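Putative cell adhesion protein (Bacteroides eggerthii, PDB 4GPV) probably serves as a building block of a FimA-type fimbria, a cell-surface pilus that would take part in adhesion. Local coordinates at residues A111-L116 against K191-G196; L131-E136 against L153-A158; K201-E206 against G253-T258. One frame throughout, in Å; residues are numbered along the deposited sequence. Where two conformers were deposited one is given.

Contact 1: A111-L116 against K191-G196; sequences AVTGSL and KGRFFG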
loop_
_atom_site.group_PDB
_atom_site.type_symbol
_atom_site.label_atom_id
_atom_site.label_comp_id
_atom_site.label_asym_id
_atom_site.label_seq_id
_atom_site.Cartn_x
_atom_site.Cartn_y
_atom_site.Cartn_z
ATOM N N ALA A 111 -16.269 9.024 1.925
ATOM C CA ALA A 111 -16.435 7.692 2.492
ATOM C C ALA A 111 -16.055 6.558 1.536
ATOM O O ALA A 111 -16.003 5.416 1.981
ATOM C CB ALA A 111 -17.875 7.508 2.947
ATOM N N VAL A 112 -15.782 6.831 0.238
ATOM C CA VAL A 112 -15.462 5.732 -0.691
ATOM C C VAL A 112 -14.162 5.016 -0.299
ATOM O O VAL A 112 -13.148 5.664 -0.104
ATOM C CB VAL A 112 -15.370 6.198 -2.169
ATOM C CG1 VAL A 112 -14.917 5.053 -3.082
ATOM C CG2 VAL A 112 -16.711 6.737 -2.631
ATOM N N THR A 113 -14.187 3.676 -0.301
ATOM C CA THR A 113 -12.968 2.885 -0.060
ATOM C C THR A 113 -12.833 1.860 -1.189
ATOM O O THR A 113 -13.836 1.422 -1.768
ATOM C CB THR A 113 -13.017 2.196 1.342
ATOM O OG1 THR A 113 -14.088 1.263 1.345
ATOM C CG2 THR A 113 -13.293 3.174 2.471
ATOM N N GLY A 114 -11.596 1.501 -1.489
ATOM C CA GLY A 114 -11.280 0.465 -2.458
ATOM C C GLY A 114 -10.616 -0.693 -1.735
ATOM O O GLY A 114 -10.146 -0.522 -0.601
ATOM N N SER A 115 -10.567 -1.879 -2.365
ATOM C CA SER A 115 -9.938 -3.018 -1.677
ATOM C C SER A 115 -8.568 -3.235 -2.199
ATOM O O SER A 115 -8.283 -2.844 -3.338
ATOM C CB SER A 115 -10.777 -4.285 -1.823
ATOM O OG SER A 115 -11.920 -4.141 -0.992
ATOM N N LEU A 116 -7.700 -3.875 -1.388
ATOM C CA LEU A 116 -6.333 -4.095 -1.875
ATOM C C LEU A 116 -6.310 -5.148 -2.978
ATOM O O LEU A 116 -5.382 -5.155 -3.785
ATOM C CB LEU A 116 -5.417 -4.511 -0.714
ATOM C CG LEU A 116 -3.919 -4.706 -1.015
ATOM C CD1 LEU A 116 -3.257 -3.411 -1.483
ATOM C CD2 LEU A 116 -3.226 -5.256 0.239
ATOM N N LYS A 191 -8.677 -2.190 3.337
ATOM C CA LYS A 191 -9.317 -0.940 2.920
ATOM C C LYS A 191 -8.373 0.164 2.546
ATOM O O LYS A 191 -7.510 0.529 3.327
ATOM C CB LYS A 191 -10.246 -0.413 4.021
ATOM C CG LYS A 191 -11.598 -1.092 4.084
ATOM C CD LYS A 191 -12.601 -0.231 4.852
ATOM C CE LYS A 191 -13.954 -0.890 4.960
ATOM N NZ LYS A 191 -14.986 0.057 5.460
ATOM N N GLY A 192 -8.586 0.710 1.360
ATOM C CA GLY A 192 -7.816 1.834 0.844
ATOM C C GLY A 192 -8.736 3.033 0.800
ATOM O O GLY A 192 -9.662 3.071 -0.016
ATOM N N ARG A 193 -8.523 3.988 1.719
ATOM C CA ARG A 193 -9.302 5.202 1.783
ATOM C C ARG A 193 -8.689 6.238 0.895
ATOM O O ARG A 193 -7.485 6.544 1.023
ATOM C CB ARG A 193 -9.346 5.724 3.230
ATOM C CG ARG A 193 -10.489 5.216 4.056
ATOM C CD ARG A 193 -11.814 5.799 3.600
ATOM N NE ARG A 193 -12.144 7.097 4.182
ATOM C CZ ARG A 193 -12.913 7.267 5.249
ATOM N NH1 ARG A 193 -13.397 6.218 5.900
ATOM N NH2 ARG A 193 -13.190 8.484 5.685
ATOM N N PHE A 194 -9.481 6.784 -0.038
ATOM C CA PHE A 194 -8.919 7.810 -0.903
ATOM C C PHE A 194 -8.833 9.145 -0.205
ATOM O O PHE A 194 -7.927 9.922 -0.500
ATOM C CB PHE A 194 -9.769 7.946 -2.192
ATOM C CG PHE A 194 -9.794 6.668 -2.992
ATOM C CD1 PHE A 194 -8.803 6.398 -3.937
ATOM C CD2 PHE A 194 -10.807 5.724 -2.803
ATOM C CE1 PHE A 194 -8.833 5.213 -4.685
ATOM C CE2 PHE A 194 -10.816 4.524 -3.531
ATOM C CZ PHE A 194 -9.829 4.273 -4.453
ATOM N N PHE A 195 -9.832 9.465 0.648
ATOM C CA PHE A 195 -9.893 10.739 1.358
ATOM C C PHE A 195 -10.175 10.456 2.816
ATOM O O PHE A 195 -10.142 9.307 3.240
ATOM C CB PHE A 195 -10.954 11.653 0.720
ATOM C CG PHE A 195 -10.675 11.877 -0.735
ATOM C CD1 PHE A 195 -9.628 12.702 -1.140
ATOM C CD2 PHE A 195 -11.405 11.206 -1.710
ATOM C CE1 PHE A 195 -9.305 12.832 -2.484
ATOM C CE2 PHE A 195 -11.077 11.340 -3.057
ATOM C CZ PHE A 195 -10.062 12.198 -3.437
ATOM N N GLY A 196 -10.375 11.493 3.590
ATOM C CA GLY A 196 -10.611 11.299 5.010
ATOM C C GLY A 196 -9.375 11.626 5.805
ATOM O O GLY A 196 -8.345 12.039 5.259
HETATM O O HOH W 1 -12.442 8.177 0.698
#
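T113 and R193 face each other as an antiparallel non-hydrogen-bonded pair, their CA atoms 4.7 Å apart, where short strand 113-115 pairs with the last residues of strand 176-193 in the smaller of the two mixed sheets. From CB outward, the arginine passes from packing to polar partners. CB lies against K201, and CG is 3.8 Å from T113 CG2. CD presses harder on the same methyl, with R193 CD and T113 CG2 only 3.2 Å apart, a tight contact. T113 turns this methyl to the arginine because OG1 stands between the backbone N and the carbonyl carbon (chi1 64°), leaving CG2 anti to the carbonyl carbon. Bends at chi2 and chi3 (the latter -86°) then fold the chain back on its own segment. R193 NE donates to F195 O at 3.1 Å and 154°, arriving from above the carbonyl plane. At the tip, A111 CA lies over one face of the guanidinium, while NH2 forms a salt bridge with E200.

The neighbouring pair is all backbone. G114 N gives to G192 O at 2.9 Å, and G192 N returns a bond of 2.8 Å to G114 O. Glycine suits position 114 because a CB there would crowd CZ of F194. That ring's edge receives V112 O nearly in its plane, 3.6 Å from F194 CD2, and V112 CG1 packs more loosely beside CE2. A water joins V112 O to F195 N, extending the link between the two segments beyond the last strand pair.

The arginine thus uses its aliphatic part for packing and its polar end for binding: with NE held by a carbonyl and NH2 by a carboxylate, the guanidinium is probably restrained in its rotation and its charge balanced.

Contact 2: L131-E136 against L153-A158; sequences LWMSGE and LSFVAA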
loop_
_atom_site.group_PDB
_atom_site.type_symbol
_atom_site.label_atom_id
_atom_site.label_comp_id
_atom_site.label_asym_id
_atom_site.label_seq_id
_atom_site.Cartn_x
_atom_site.Cartn_y
_atom_site.Cartn_z
ATOM N N LEU A 131 -1.008 2.505 -9.949
ATOM C CA LEU A 131 -1.084 2.783 -8.522
ATOM C C LEU A 131 -2.156 3.848 -8.266
ATOM O O LEU A 131 -2.145 4.890 -8.910
ATOM C CB LEU A 131 0.292 3.256 -7.964
ATOM C CG LEU A 131 1.366 2.178 -7.967
ATOM C CD1 LEU A 131 2.742 2.777 -7.726
ATOM C CD2 LEU A 131 1.019 1.064 -6.961
ATOM N N TRP A 132 -3.068 3.589 -7.330
ATOM C CA TRP A 132 -4.103 4.584 -7.019
ATOM C C TRP A 132 -3.459 5.811 -6.394
ATOM O O TRP A 132 -2.565 5.666 -5.563
ATOM C CB TRP A 132 -5.135 4.010 -6.032
ATOM C CG TRP A 132 -6.020 2.924 -6.587
ATOM C CD1 TRP A 132 -6.186 2.577 -7.896
ATOM C CD2 TRP A 132 -6.915 2.088 -5.830
ATOM N NE1 TRP A 132 -7.079 1.539 -7.998
ATOM C CE2 TRP A 132 -7.565 1.235 -6.748
ATOM C CE3 TRP A 132 -7.216 1.972 -4.461
ATOM C CZ2 TRP A 132 -8.495 0.262 -6.345
ATOM C CZ3 TRP A 132 -8.128 0.987 -4.049
ATOM C CH2 TRP A 132 -8.758 0.152 -4.990
HETATM N N MSE A 133 -3.900 7.003 -6.802
HETATM C CA MSE A 133 -3.444 8.290 -6.274
HETATM C C MSE A 133 -4.629 9.184 -6.074
HETATM O O MSE A 133 -5.647 9.030 -6.768
HETATM C CB MSE A 133 -2.441 8.977 -7.213
HETATM C CG MSE A 133 -1.132 8.184 -7.377
HETATM SE SE MSE A 133 0.004 9.018 -8.710
HETATM C CE MSE A 133 -0.525 8.062 -10.276
ATOM N N SER A 134 -4.546 10.067 -5.094
ATOM C CA SER A 134 -5.658 10.966 -4.870
ATOM C C SER A 134 -5.150 12.293 -4.331
ATOM O O SER A 134 -4.042 12.394 -3.806
ATOM C CB SER A 134 -6.696 10.335 -3.940
ATOM O OG SER A 134 -6.195 10.287 -2.608
ATOM N N GLY A 135 -5.958 13.311 -4.485
ATOM C CA GLY A 135 -5.617 14.645 -4.007
ATOM C C GLY A 135 -6.813 15.550 -4.063
ATOM O O GLY A 135 -7.838 15.190 -4.637
ATOM N N GLU A 136 -6.699 16.756 -3.464
ATOM C CA GLU A 136 -7.842 17.671 -3.480
ATOM C C GLU A 136 -7.348 19.099 -3.401
ATOM O O GLU A 136 -6.260 19.342 -2.880
ATOM C CB GLU A 136 -8.808 17.377 -2.297
ATOM C CG GLU A 136 -8.219 17.673 -0.922
ATOM C CD GLU A 136 -8.975 17.106 0.260
ATOM O OE1 GLU A 136 -8.838 15.890 0.519
ATOM O OE2 GLU A 136 -9.656 17.885 0.963
ATOM N N LEU A 153 -1.147 15.022 -6.165
ATOM C CA LEU A 153 -1.532 13.633 -5.946
ATOM C C LEU A 153 -0.576 12.893 -5.054
ATOM O O LEU A 153 0.634 13.072 -5.167
ATOM C CB LEU A 153 -1.609 12.883 -7.283
ATOM C CG LEU A 153 -2.645 13.426 -8.299
ATOM C CD1 LEU A 153 -2.455 12.772 -9.672
ATOM C CD2 LEU A 153 -4.094 13.262 -7.772
ATOM N N SER A 154 -1.130 12.029 -4.178
ATOM C CA SER A 154 -0.324 11.182 -3.299
ATOM C C SER A 154 -0.771 9.747 -3.452
ATOM O O SER A 154 -1.947 9.515 -3.725
ATOM C CB SER A 154 -0.472 11.610 -1.840
ATOM O OG SER A 154 0.050 12.907 -1.613
ATOM N N PHE A 155 0.125 8.789 -3.232
ATOM C CA PHE A 155 -0.269 7.375 -3.308
ATOM C C PHE A 155 -1.230 7.034 -2.210
ATOM O O PHE A 155 -1.047 7.465 -1.071
ATOM C CB PHE A 155 0.952 6.453 -3.164
ATOM C CG PHE A 155 1.919 6.538 -4.312
ATOM C CD1 PHE A 155 1.527 6.173 -5.605
ATOM C CD2 PHE A 155 3.233 6.958 -4.105
ATOM C CE1 PHE A 155 2.436 6.248 -6.670
ATOM C CE2 PHE A 155 4.146 7.005 -5.170
ATOM C CZ PHE A 155 3.731 6.669 -6.445
ATOM N N VAL A 156 -2.215 6.184 -2.523
ATOM C CA VAL A 156 -3.159 5.690 -1.522
ATOM C C VAL A 156 -2.470 4.580 -0.716
ATOM O O VAL A 156 -2.760 4.417 0.465
ATOM C CB VAL A 156 -4.440 5.175 -2.244
ATOM C CG1 VAL A 156 -5.378 4.422 -1.287
ATOM C CG2 VAL A 156 -5.161 6.333 -2.921
ATOM N N ALA A 157 -1.648 3.777 -1.388
ATOM C CA ALA A 157 -0.930 2.664 -0.758
ATOM C C ALA A 157 0.413 3.087 -0.128
ATOM O O ALA A 157 0.886 4.216 -0.285
ATOM C CB ALA A 157 -0.680 1.581 -1.802
ATOM N N ALA A 158 1.037 2.113 0.550
ATOM C CA ALA A 158 2.403 2.120 1.043
ATOM C C ALA A 158 3.152 1.035 0.277
ATOM O O ALA A 158 2.526 0.097 -0.253
ATOM C CB ALA A 158 2.422 1.833 2.557
HETATM O O HOH W 2 -1.372 3.532 -4.267
HETATM O O HOH W 3 -3.907 9.577 -1.441
HETATM O O HOH W 4 -2.179 14.766 -2.076
#
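F155 offers the CD1-CE1 side of its ring to two side chains, touching L131 on a slant and running alongside M133, which points the same way. L131 CD1 is 3.6 Å from F155 CE1, and M133 CG is 3.8 Å from F155 CD1. Beyond CG the selenomethionine bends at chi3, and its SE sits 5.0 Å from the centroid of the F155 ring, 43° off the ring normal: an oblique Met-aromatic contact. W338 stacks on the same ring. F155 shortened to an alanine is likely to leave the M133 selenium without its aromatic partner, take the CE1 contact from L131 and open a gap beside W338.

On the opposite face, S134 and S154 form an antiparallel hydrogen-bonded pair: S134 N to S154 O and S154 N to S134 O are both 3.0 Å. Small hydroxyls suit this partly exposed face: S134 OG bonds F194 O and a water shared with S154 O, and S154 OG bonds D26. V156 N reaches W132 O at 3.1 Å from above the carbonyl plane, and V156 CG2 packs on W132 CB.

The antiparallel pairing of successive strands 133-138 and 146-169 makes a beta hairpin within the larger mixed sheet.

Contact 3: K201-E206 against G253-T258; sequences KVTQNE and GNDGTT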
loop_
_atom_site.group_PDB
_atom_site.type_symbol
_atom_site.label_atom_id
_atom_site.label_comp_id
_atom_site.label_asym_id
_atom_site.label_seq_id
_atom_site.Cartn_x
_atom_site.Cartn_y
_atom_site.Cartn_z
ATOM N N LYS A 201 -7.386 6.530 7.541
ATOM C CA LYS A 201 -6.632 5.841 6.492
ATOM C C LYS A 201 -5.807 4.668 6.995
ATOM O O LYS A 201 -5.459 3.807 6.174
ATOM C CB LYS A 201 -5.719 6.825 5.760
ATOM C CG LYS A 201 -6.490 7.798 4.874
ATOM C CD LYS A 201 -5.525 8.806 4.235
ATOM C CE LYS A 201 -6.243 9.676 3.220
ATOM N NZ LYS A 201 -5.332 10.721 2.688
ATOM N N VAL A 202 -5.516 4.600 8.324
ATOM C CA VAL A 202 -4.700 3.512 8.900
ATOM C C VAL A 202 -5.532 2.582 9.801
ATOM O O VAL A 202 -4.959 1.725 10.472
ATOM C CB VAL A 202 -3.448 4.061 9.653
ATOM C CG1 VAL A 202 -2.529 4.814 8.683
ATOM C CG2 VAL A 202 -3.837 4.962 10.837
ATOM N N THR A 203 -6.861 2.741 9.810
ATOM C CA THR A 203 -7.700 1.876 10.641
ATOM C C THR A 203 -8.180 0.703 9.805
ATOM O O THR A 203 -8.787 0.919 8.755
ATOM C CB THR A 203 -8.879 2.654 11.235
ATOM O OG1 THR A 203 -8.406 3.884 11.783
ATOM C CG2 THR A 203 -9.606 1.840 12.306
ATOM N N GLN A 204 -7.949 -0.530 10.287
ATOM C CA GLN A 204 -8.348 -1.742 9.569
ATOM C C GLN A 204 -8.997 -2.716 10.495
ATOM O O GLN A 204 -8.546 -2.855 11.623
ATOM C CB GLN A 204 -7.103 -2.417 8.937
ATOM C CG GLN A 204 -6.331 -1.527 7.945
ATOM C CD GLN A 204 -6.978 -1.353 6.587
ATOM O OE1 GLN A 204 -8.025 -1.921 6.259
ATOM N NE2 GLN A 204 -6.388 -0.522 5.771
ATOM N N ASN A 205 -10.002 -3.452 10.003
ATOM C CA ASN A 205 -10.597 -4.535 10.764
ATOM C C ASN A 205 -10.773 -5.763 9.854
ATOM O O ASN A 205 -11.284 -6.786 10.293
ATOM C CB ASN A 205 -11.909 -4.099 11.460
ATOM C CG ASN A 205 -13.054 -3.693 10.575
ATOM O OD1 ASN A 205 -12.997 -3.718 9.341
ATOM N ND2 ASN A 205 -14.151 -3.320 11.220
ATOM N N GLU A 206 -10.314 -5.653 8.587
ATOM C CA GLU A 206 -10.284 -6.702 7.573
ATOM C C GLU A 206 -8.919 -6.705 6.902
ATOM O O GLU A 206 -8.317 -5.660 6.707
ATOM C CB GLU A 206 -11.391 -6.564 6.526
ATOM C CG GLU A 206 -12.777 -6.857 7.056
ATOM C CD GLU A 206 -13.811 -6.729 5.953
ATOM O OE1 GLU A 206 -14.031 -5.596 5.466
ATOM O OE2 GLU A 206 -14.336 -7.775 5.511
ATOM N N GLY A 253 -2.714 1.337 4.599
ATOM C CA GLY A 253 -2.429 1.812 5.948
ATOM C C GLY A 253 -2.885 0.851 7.015
ATOM O O GLY A 253 -3.918 0.209 6.869
ATOM N N ASN A 254 -2.094 0.679 8.058
ATOM C CA ASN A 254 -2.458 -0.230 9.136
ATOM C C ASN A 254 -1.709 0.176 10.406
ATOM O O ASN A 254 -0.528 -0.136 10.520
ATOM C CB ASN A 254 -2.167 -1.718 8.793
ATOM C CG ASN A 254 -2.673 -2.679 9.850
ATOM O OD1 ASN A 254 -3.421 -2.320 10.786
ATOM N ND2 ASN A 254 -2.244 -3.915 9.761
ATOM N N ASP A 255 -2.421 0.772 11.379
ATOM C CA ASP A 255 -1.819 1.199 12.667
ATOM C C ASP A 255 -1.627 0.016 13.615
ATOM O O ASP A 255 -1.038 0.156 14.700
ATOM C CB ASP A 255 -2.653 2.324 13.343
ATOM C CG ASP A 255 -4.122 2.007 13.620
ATOM O OD1 ASP A 255 -4.486 0.800 13.661
ATOM O OD2 ASP A 255 -4.889 2.953 13.867
ATOM N N GLY A 256 -2.154 -1.129 13.209
ATOM C CA GLY A 256 -2.049 -2.367 13.961
ATOM C C GLY A 256 -2.845 -2.424 15.241
ATOM O O GLY A 256 -2.595 -3.318 16.046
ATOM N N THR A 257 -3.835 -1.518 15.426
ATOM C CA THR A 257 -4.623 -1.525 16.659
ATOM C C THR A 257 -5.594 -2.722 16.665
ATOM O O THR A 257 -6.062 -3.110 17.748
ATOM C CB THR A 257 -5.283 -0.169 16.901
ATOM O OG1 THR A 257 -6.089 0.164 15.776
ATOM C CG2 THR A 257 -4.252 0.937 17.119
ATOM N N THR A 258 -5.856 -3.344 15.492
ATOM C CA THR A 258 -6.603 -4.612 15.459
ATOM C C THR A 258 -5.577 -5.730 15.268
ATOM O O THR A 258 -5.512 -6.657 16.059
ATOM C CB THR A 258 -7.699 -4.635 14.391
ATOM O OG1 THR A 258 -8.694 -3.665 14.742
ATOM C CG2 THR A 258 -8.357 -6.013 14.275
HETATM O O HOH W 5 -6.552 -0.750 12.740
HETATM O O HOH W 6 -8.760 -1.111 14.135
#
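Q204 bends at chi2 (-76°) to bring its amide onto the backbone of 253-258. Q204 NE2 donates to G253 O at 2.8 Å, lying in the carbonyl plane, with the acceptor close to the glutamine amide plane. The same nitrogen also gives to K191 O, so one buried NH2 group holds two carbonyls. Glycine is needed at 253, since a CB there would run into K201 O and crowd V202 CG1.

V202 and D255 meet at about a right angle. The backbone bond from D255 N to V202 O, 2.9 Å long, uses a lone pair of the carbonyl, and V202 CG2 rests 3.8 Å from D255 CB. D255 carries its CG between its own backbone N and carbonyl carbon (chi1 57°), which brings OD1 round to an Asx turn. There D255 OD1 takes T257 OG1 at 2.7 Å and T257 N at 3.0 Å, both from the same face of the carboxylate, and a water links it to Q204 N.

N254 makes the preceding Asx turn: its OD1 accepts from G256 N at 3.0 Å, above the amide plane, while ND2 donates to T261 OG1 and Q259 O. Its amide stands almost perpendicular to that of Q204. Positive phi at G256 suits glycine. A second water joins Q204 O to T258 OG1.

One backbone bond, one glutamine amide and bridging waters thus join the loop between helix 198-201 and strand 207-209 to that between strands 247-251 and 262-271, while N254 and D255 shape their own side. The donors on OD1 are consistent with a charged carboxylate, although V202 O, another acceptor, lies 3.4 Å from D255 OD1.

Contact 1 stands between the other two and touches both. Its centre is about 10 Å from that of contact 2, which is nested along the chain inside the loop closed by contact 1, and about 12 Å from that of contact 3, which follows in series. S134 OG and F194 O, 2.8 Å apart, probably hydrogen bond, and F194 CZ packs 3.5 Å from W132 CE3, so the meeting of contacts 1 and 2 joins the two sheets. Toward contact 3, K191 O lies 2.9 Å from Q204 NE2, and K201 CE packs 3.8 Å from G196 O. Contacts 2 and 3 do not touch: their centres are about 18 Å apart and their nearest atoms about 5 Å.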